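Local coordinates for uncharacterized GST-like proteinprotein (Pseudomonas syringae pv. tomato, PDB 3IC8), which is of unknown function but has the two domains of a glutathione S-transferase, an N-terminal thioredoxin-like domain and a helical C-terminal domain, at residues V55-A60 / E233-A238; G59-C64 / V295-F300. One frame throughout, in Å; residues are numbered along the deposited sequence.

Contact 1: residues V55-A60 / E233-A238; sequences VLQIGA and EIASNA
Ala-235 lies against the turn at Gly-59 and Ala-60, where the hairpin of the thioredoxin-like domain passes from strand 55-58 to strand 61-63. Helix 228-237 ends against this turn. Gly-59, Ala-235 and Ala-60 bury the most surface, in nearly equal shares. No hydrogen bond crosses between the two segments, so the fit rests on small groups in close packing. Gly-59 O lies 3.4 Å from Ala-235 CA in a CA-H...O contact, beside the helix rather than pointing at it. The methyl of Ala-235 meets the same oxygen. The CA of Gly-59 meets Ala-238 CB at 3.8 Å and, a little farther off, CG2 of Ile-234. Gly-59 has a positive phi (62°) at the turn. Ala-60 CB rests on the carbonyl oxygen of Ala-235 at 3.6 Å. Ala-238 is the first residue to leave helical geometry. Its N still bonds to Ile-234 O, which keeps the residue close to the helix end while its methyl turns to the hairpin. Pro-240 packs on Ala-60 as well.

Gln-57, on strand 55-58, bridges the turn and the helix. Its CG is anti to the backbone N (chi1 171°) and the chain beyond is extended, which carries the amide to the helix. There NE2 passes 3.7 Å from Ala-235 CB. The amide is held at both atoms: OE1 bonds to His-7, and NE2 also gives a bond to Ala-231 O of the helix. Its other bond goes to the turn. Gln-57 NE2 reaches Gly-59 O at 3.0 Å, almost straight at 174° and in the plane of both the amide and the carbonyl.

Contact 2: residues G59-C64 / V295-F300; sequences GADIYC and VVHVHF
Tyr-63 and His-299 stack face to face between neighbouring parallel strands, and the same imidazole bonds to Asp-61. The ring centroids of Tyr-63 and His-299 are 4.1 Å apart and the planes differ by 17°. Both side chains point the same way, with Tyr-63 CE1 over the centre of the imidazole. His-299 NE2 gives a hydrogen bond to Asp-61 OD1 at 2.8 Å, in the imidazole plane but somewhat bent. It meets the anti side of the carboxylate oxygen, 25° out of the carboxylate plane. Asp-61 CG lies beside its own backbone N (chi1 -71°), which swings the carboxylate toward His-299. Glu-283 takes the other imidazole nitrogen, ND1. Two carboxylates would probably favour a positively charged imidazole. Asp-61 OD2 is held by the backbone N of Ala-241, and Tyr-63 OH by Arg-72.

The backbones are in parallel register, pairing Asp-61 with His-297, Ile-62 with Val-298 and Tyr-63 with His-299. His-297 N bonds to Ala-60 O and Ile-62 N to His-297 O, both at 2.9 Å. The bonds continue from His-299 N to Ile-62 O and from Cys-64 N to His-299 O. This pairing carries one mixed sheet from the thioredoxin-like N-terminal domain into the C-terminal strands.

On the face bearing Ile-62 and Val-298 the contacts are apolar. Ile-62 CD1 sits 3.8 Å from Val-296 CG2, the two side chains crossing at about a right angle. Cys-64 SG lies 3.9 Å from Val-298 CG1. It also touches Phe-300 CE1 at 3.8 Å, an oblique sulfur-aromatic contact.

Strand 61-63 sits between strands 55-58 and 296-300, and strand 284-290 flanks the latter on its far side. Helix 41-47 packs on Ile-62, while helix 66-76 supplies Arg-72 to Tyr-63.

How the contacts relate
From the N terminus, the chain runs through strand 55-58, the turn at Gly-59 and Ala-60, and strand 61-63. Both contacts start here and share the turn. The chain then builds the helical C-terminal domain and returns through strand 222-225 to helix 228-237, where contact 1 closes a loop of 172 intervening residues. It continues into the later strands, and 295-300 closes the longer loop of contact 2. The loops cross rather than nest: 59-64 overlaps the start of the first loop and 295-300 lies beyond its end. A probable hydrogen bond between Leu-56 O and Tyr-63 N joins the hairpin strands. Together the contacts tie the thioredoxin-like domain to helix 228-237 and to the C-terminal strands.

Contact 1: residues V55-A60 / E233-A238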
ATOM      1  N   VAL A  55     -26.586   0.340  15.960  1.00 20.33           N
ATOM      2  CA  VAL A  55     -27.155   1.275  16.891  1.00 20.07           C
ATOM      3  C   VAL A  55     -26.089   1.823  17.809  1.00 20.09           C
ATOM      4  O   VAL A  55     -25.216   1.125  18.221  1.00 19.57           O
ATOM      5  CB  VAL A  55     -28.270   0.623  17.671  1.00 20.15           C
ATOM      6  CG1 VAL A  55     -28.508   1.308  18.946  1.00 20.81           C
ATOM      7  CG2 VAL A  55     -29.500   0.630  16.876  1.00 20.39           C
ATOM      8  N   LEU A  56     -26.170   3.099  18.112  1.00 20.76           N
ATOM      9  CA  LEU A  56     -25.171   3.750  18.932  1.00 21.71           C
ATOM     10  C   LEU A  56     -25.627   4.049  20.358  1.00 21.91           C
ATOM     11  O   LEU A  56     -26.602   4.707  20.576  1.00 21.19           O
ATOM     12  CB  LEU A  56     -24.736   5.026  18.261  1.00 21.74           C
ATOM     13  CG  LEU A  56     -23.364   5.628  18.486  1.00 22.81           C
ATOM     14  CD1 LEU A  56     -23.469   7.064  18.746  1.00 20.10           C
ATOM     15  CD2 LEU A  56     -22.616   4.970  19.555  1.00 22.06           C
ATOM     16  N   GLN A  57     -24.892   3.540  21.329  1.00 22.43           N
ATOM     17  CA  GLN A  57     -25.202   3.809  22.709  1.00 22.79           C
ATOM     18  C   GLN A  57     -24.129   4.619  23.381  1.00 23.49           C
ATOM     19  O   GLN A  57     -22.979   4.274  23.339  1.00 24.03           O
ATOM     20  CB  GLN A  57     -25.399   2.515  23.481  1.00 22.37           C
ATOM     21  CG  GLN A  57     -25.506   2.697  24.950  1.00 21.01           C
ATOM     22  CD  GLN A  57     -25.629   1.406  25.707  1.00 23.73           C
ATOM     23  OE1 GLN A  57     -25.358   0.357  25.195  1.00 22.77           O
ATOM     24  NE2 GLN A  57     -26.051   1.492  26.930  1.00 22.41           N
ATOM     25  N   ILE A  58     -24.541   5.704  24.004  1.00 23.78           N
ATOM     26  CA  ILE A  58     -23.731   6.417  24.948  1.00 23.83           C
ATOM     27  C   ILE A  58     -24.507   6.589  26.236  1.00 24.07           C
ATOM     28  O   ILE A  58     -25.407   7.378  26.314  1.00 24.65           O
ATOM     29  CB  ILE A  58     -23.372   7.750  24.377  1.00 23.62           C
ATOM     30  CG1 ILE A  58     -22.608   7.534  23.097  1.00 23.10           C
ATOM     31  CG2 ILE A  58     -22.529   8.488  25.300  1.00 23.96           C
ATOM     32  CD1 ILE A  58     -22.601   8.660  22.228  1.00 20.36           C
ATOM     33  N   GLY A  59     -24.148   5.820  27.248  1.00 24.06           N
ATOM     34  CA  GLY A  59     -24.878   5.814  28.490  1.00 23.48           C
ATOM     35  C   GLY A  59     -26.305   5.359  28.380  1.00 23.18           C
ATOM     36  O   GLY A  59     -26.591   4.278  27.976  1.00 22.57           O
ATOM     37  N   ALA A  60     -27.200   6.239  28.758  1.00 23.20           N
ATOM     38  CA  ALA A  60     -28.612   6.004  28.678  1.00 23.66           C
ATOM     39  C   ALA A  60     -29.206   6.724  27.490  1.00 23.62           C
ATOM     40  O   ALA A  60     -30.372   6.952  27.451  1.00 23.87           O
ATOM     41  CB  ALA A  60     -29.288   6.410  29.943  1.00 23.23           C
ATOM     42  N   GLU A 233     -26.328  -2.526  31.854  1.00 26.89           N
ATOM     43  CA  GLU A 233     -25.970  -1.970  33.133  1.00 28.20           C
ATOM     44  C   GLU A 233     -25.458  -0.570  32.999  1.00 28.48           C
ATOM     45  O   GLU A 233     -25.722   0.265  33.823  1.00 28.58           O
ATOM     46  CB  GLU A 233     -24.943  -2.815  33.856  1.00 28.55           C
ATOM     47  CG  GLU A 233     -25.421  -4.172  34.248  1.00 30.75           C
ATOM     48  CD  GLU A 233     -26.601  -4.168  35.178  1.00 33.74           C
ATOM     49  OE1 GLU A 233     -26.506  -3.596  36.267  1.00 36.56           O
ATOM     50  OE2 GLU A 233     -27.617  -4.772  34.836  1.00 33.66           O
ATOM     51  N   ILE A 234     -24.717  -0.318  31.945  1.00 28.65           N
ATOM     52  CA  ILE A 234     -24.147   0.977  31.763  1.00 28.47           C
ATOM     53  C   ILE A 234     -25.246   1.974  31.621  1.00 28.87           C
ATOM     54  O   ILE A 234     -25.152   3.056  32.120  1.00 29.38           O
ATOM     55  CB  ILE A 234     -23.235   1.029  30.562  1.00 28.84           C
ATOM     56  CG1 ILE A 234     -21.854   0.554  30.952  1.00 27.05           C
ATOM     57  CG2 ILE A 234     -23.167   2.422  30.010  1.00 26.19           C
ATOM     58  CD1 ILE A 234     -21.114  -0.030  29.851  1.00 25.46           C
ATOM     59  N   ALA A 235     -26.291   1.604  30.921  1.00 28.95           N
ATOM     60  CA  ALA A 235     -27.425   2.472  30.761  1.00 29.06           C
ATOM     61  C   ALA A 235     -28.101   2.728  32.070  1.00 29.57           C
ATOM     62  O   ALA A 235     -28.503   3.808  32.340  1.00 29.94           O
ATOM     63  CB  ALA A 235     -28.387   1.879  29.815  1.00 28.63           C
ATOM     64  N   SER A 236     -28.265   1.694  32.864  1.00 30.18           N
ATOM     65  CA  SER A 236     -28.956   1.792  34.128  1.00 30.81           C
ATOM     66  C   SER A 236     -28.274   2.696  35.130  1.00 30.89           C
ATOM     67  O   SER A 236     -28.908   3.481  35.793  1.00 30.88           O
ATOM     68  CB  SER A 236     -29.055   0.405  34.723  1.00 30.70           C
ATOM     69  OG  SER A 236     -30.245   0.248  35.430  1.00 32.98           O
ATOM     70  N   ASN A 237     -26.972   2.524  35.251  1.00 30.87           N
ATOM     71  CA  ASN A 237     -26.109   3.372  36.044  1.00 30.72           C
ATOM     72  C   ASN A 237     -25.965   4.784  35.559  1.00 30.53           C
ATOM     73  O   ASN A 237     -25.744   5.676  36.336  1.00 30.83           O
ATOM     74  CB  ASN A 237     -24.758   2.732  36.279  1.00 30.45           C
ATOM     75  CG  ASN A 237     -24.859   1.491  37.067  1.00 30.68           C
ATOM     76  OD1 ASN A 237     -25.778   1.323  37.838  1.00 33.42           O
ATOM     77  ND2 ASN A 237     -23.939   0.593  36.864  1.00 30.08           N
ATOM     78  N   ALA A 238     -26.062   4.967  34.263  1.00 30.12           N
ATOM     79  CA  ALA A 238     -25.966   6.274  33.672  1.00 30.10           C
ATOM     80  C   ALA A 238     -27.265   7.036  33.738  1.00 30.04           C
ATOM     81  O   ALA A 238     -28.294   6.469  33.993  1.00 30.49           O
ATOM     82  CB  ALA A 238     -25.512   6.160  32.271  1.00 29.97           C
TER

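Contact 2: residues G59-C64 / V295-F300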
ATOM      1  N   GLY A  59     -24.148   5.820  27.248  1.00 24.06           N
ATOM      2  CA  GLY A  59     -24.878   5.814  28.490  1.00 23.48           C
ATOM      3  C   GLY A  59     -26.305   5.359  28.380  1.00 23.18           C
ATOM      4  O   GLY A  59     -26.591   4.278  27.976  1.00 22.57           O
ATOM      5  N   ALA A  60     -27.200   6.239  28.758  1.00 23.20           N
ATOM      6  CA  ALA A  60     -28.612   6.004  28.678  1.00 23.66           C
ATOM      7  C   ALA A  60     -29.206   6.724  27.490  1.00 23.62           C
ATOM      8  O   ALA A  60     -30.372   6.952  27.451  1.00 23.87           O
ATOM      9  CB  ALA A  60     -29.288   6.410  29.943  1.00 23.23           C
ATOM     10  N   ASP A  61     -28.381   7.079  26.525  1.00 24.15           N
ATOM     11  CA  ASP A  61     -28.852   7.637  25.277  1.00 24.76           C
ATOM     12  C   ASP A  61     -28.606   6.658  24.154  1.00 25.06           C
ATOM     13  O   ASP A  61     -27.518   6.186  23.962  1.00 25.47           O
ATOM     14  CB  ASP A  61     -28.167   8.955  24.964  1.00 24.67           C
ATOM     15  CG  ASP A  61     -28.604  10.064  25.860  1.00 25.78           C
ATOM     16  OD1 ASP A  61     -29.693  10.582  25.685  1.00 25.09           O
ATOM     17  OD2 ASP A  61     -27.842  10.433  26.733  1.00 25.57           O
ATOM     18  N   ILE A  62     -29.659   6.355  23.428  1.00 24.96           N
ATOM     19  CA  ILE A  62     -29.620   5.399  22.372  1.00 24.89           C
ATOM     20  C   ILE A  62     -29.904   6.099  21.075  1.00 25.15           C
ATOM     21  O   ILE A  62     -30.861   6.803  20.966  1.00 25.44           O
ATOM     22  CB  ILE A  62     -30.625   4.296  22.640  1.00 25.25           C
ATOM     23  CG1 ILE A  62     -30.051   3.343  23.664  1.00 26.32           C
ATOM     24  CG2 ILE A  62     -30.869   3.492  21.432  1.00 23.85           C
ATOM     25  CD1 ILE A  62     -30.475   3.598  25.012  1.00 27.93           C
ATOM     26  N   TYR A  63     -29.046   5.905  20.092  1.00 24.87           N
ATOM     27  CA  TYR A  63     -29.187   6.564  18.814  1.00 24.66           C
ATOM     28  C   TYR A  63     -29.450   5.579  17.704  1.00 25.45           C
ATOM     29  O   TYR A  63     -28.696   4.685  17.487  1.00 25.73           O
ATOM     30  CB  TYR A  63     -27.939   7.365  18.509  1.00 24.15           C
ATOM     31  CG  TYR A  63     -27.664   8.451  19.491  1.00 23.36           C
ATOM     32  CD1 TYR A  63     -28.008   9.738  19.226  1.00 22.60           C
ATOM     33  CD2 TYR A  63     -27.075   8.183  20.689  1.00 21.97           C
ATOM     34  CE1 TYR A  63     -27.767  10.702  20.098  1.00 22.63           C
ATOM     35  CE2 TYR A  63     -26.841   9.140  21.554  1.00 22.33           C
ATOM     36  CZ  TYR A  63     -27.185  10.405  21.261  1.00 22.42           C
ATOM     37  OH  TYR A  63     -26.940  11.392  22.150  1.00 24.03           O
ATOM     38  N   CYS A  64     -30.544   5.796  17.003  1.00 26.24           N
ATOM     39  CA  CYS A  64     -31.065   4.911  15.991  1.00 27.36           C
ATOM     40  C   CYS A  64     -30.890   5.521  14.646  1.00 27.50           C
ATOM     41  O   CYS A  64     -31.147   6.661  14.465  1.00 28.38           O
ATOM     42  CB  CYS A  64     -32.553   4.711  16.196  1.00 27.38           C
ATOM     43  SG  CYS A  64     -33.026   3.949  17.690  1.00 29.76           S
ATOM     44  N   VAL A 295     -34.329   4.214  33.099  1.00 23.43           N
ATOM     45  CA  VAL A 295     -34.786   5.308  32.295  1.00 22.91           C
ATOM     46  C   VAL A 295     -33.812   5.565  31.183  1.00 23.00           C
ATOM     47  O   VAL A 295     -32.625   5.636  31.399  1.00 22.98           O
ATOM     48  CB  VAL A 295     -34.919   6.557  33.101  1.00 22.99           C
ATOM     49  CG1 VAL A 295     -35.273   7.679  32.217  1.00 22.31           C
ATOM     50  CG2 VAL A 295     -35.941   6.382  34.142  1.00 22.42           C
ATOM     51  N   VAL A 296     -34.345   5.714  29.987  1.00 22.31           N
ATOM     52  CA  VAL A 296     -33.549   5.825  28.803  1.00 21.60           C
ATOM     53  C   VAL A 296     -34.113   6.848  27.829  1.00 21.68           C
ATOM     54  O   VAL A 296     -35.299   7.029  27.734  1.00 21.41           O
ATOM     55  CB  VAL A 296     -33.488   4.476  28.161  1.00 21.83           C
ATOM     56  CG1 VAL A 296     -33.858   4.549  26.764  1.00 21.84           C
ATOM     57  CG2 VAL A 296     -32.174   3.871  28.356  1.00 20.99           C
ATOM     58  N   HIS A 297     -33.237   7.512  27.104  1.00 21.15           N
ATOM     59  CA  HIS A 297     -33.642   8.438  26.074  1.00 20.86           C
ATOM     60  C   HIS A 297     -33.274   7.834  24.740  1.00 20.63           C
ATOM     61  O   HIS A 297     -32.160   7.429  24.555  1.00 20.39           O
ATOM     62  CB  HIS A 297     -32.889   9.743  26.206  1.00 20.55           C
ATOM     63  CG  HIS A 297     -33.495  10.714  27.157  1.00 20.58           C
ATOM     64  ND1 HIS A 297     -34.498  10.385  28.028  1.00 21.38           N
ATOM     65  CD2 HIS A 297     -33.224  12.014  27.373  1.00 18.52           C
ATOM     66  CE1 HIS A 297     -34.822  11.442  28.738  1.00 20.53           C
ATOM     67  NE2 HIS A 297     -34.067  12.443  28.354  1.00 19.24           N
ATOM     68  N   VAL A 298     -34.220   7.795  23.815  1.00 20.01           N
ATOM     69  CA  VAL A 298     -34.009   7.252  22.493  1.00 18.76           C
ATOM     70  C   VAL A 298     -34.162   8.314  21.418  1.00 18.66           C
ATOM     71  O   VAL A 298     -35.121   9.024  21.387  1.00 18.42           O
ATOM     72  CB  VAL A 298     -34.955   6.113  22.242  1.00 18.98           C
ATOM     73  CG1 VAL A 298     -34.638   5.416  20.975  1.00 17.83           C
ATOM     74  CG2 VAL A 298     -34.885   5.169  23.337  1.00 17.83           C
ATOM     75  N   HIS A 299     -33.183   8.415  20.545  1.00 18.33           N
ATOM     76  CA  HIS A 299     -33.147   9.483  19.576  1.00 18.59           C
ATOM     77  C   HIS A 299     -33.371   9.026  18.155  1.00 18.29           C
ATOM     78  O   HIS A 299     -32.781   8.087  17.710  1.00 18.30           O
ATOM     79  CB  HIS A 299     -31.834  10.226  19.650  1.00 18.22           C
ATOM     80  CG  HIS A 299     -31.361  10.498  21.027  1.00 18.86           C
ATOM     81  ND1 HIS A 299     -31.017  11.753  21.450  1.00 19.54           N
ATOM     82  CD2 HIS A 299     -31.107   9.674  22.058  1.00 19.67           C
ATOM     83  CE1 HIS A 299     -30.603  11.695  22.691  1.00 18.75           C
ATOM     84  NE2 HIS A 299     -30.650  10.445  23.084  1.00 20.09           N
ATOM     85  N   PHE A 300     -34.252   9.728  17.466  1.00 18.09           N
ATOM     86  CA  PHE A 300     -34.625   9.431  16.107  1.00 17.67           C
ATOM     87  C   PHE A 300     -34.536  10.665  15.283  1.00 16.65           C
ATOM     88  O   PHE A 300     -34.798  11.718  15.748  1.00 16.96           O
ATOM     89  CB  PHE A 300     -36.060   8.990  16.028  1.00 18.16           C
ATOM     90  CG  PHE A 300     -36.353   7.748  16.733  1.00 19.99           C
ATOM     91  CD1 PHE A 300     -36.092   6.556  16.167  1.00 21.32           C
ATOM     92  CD2 PHE A 300     -36.939   7.775  17.956  1.00 21.13           C
ATOM     93  CE1 PHE A 300     -36.382   5.433  16.816  1.00 22.25           C
ATOM     94  CE2 PHE A 300     -37.223   6.648  18.592  1.00 21.09           C
ATOM     95  CZ  PHE A 300     -36.958   5.482  18.021  1.00 21.75           C
TER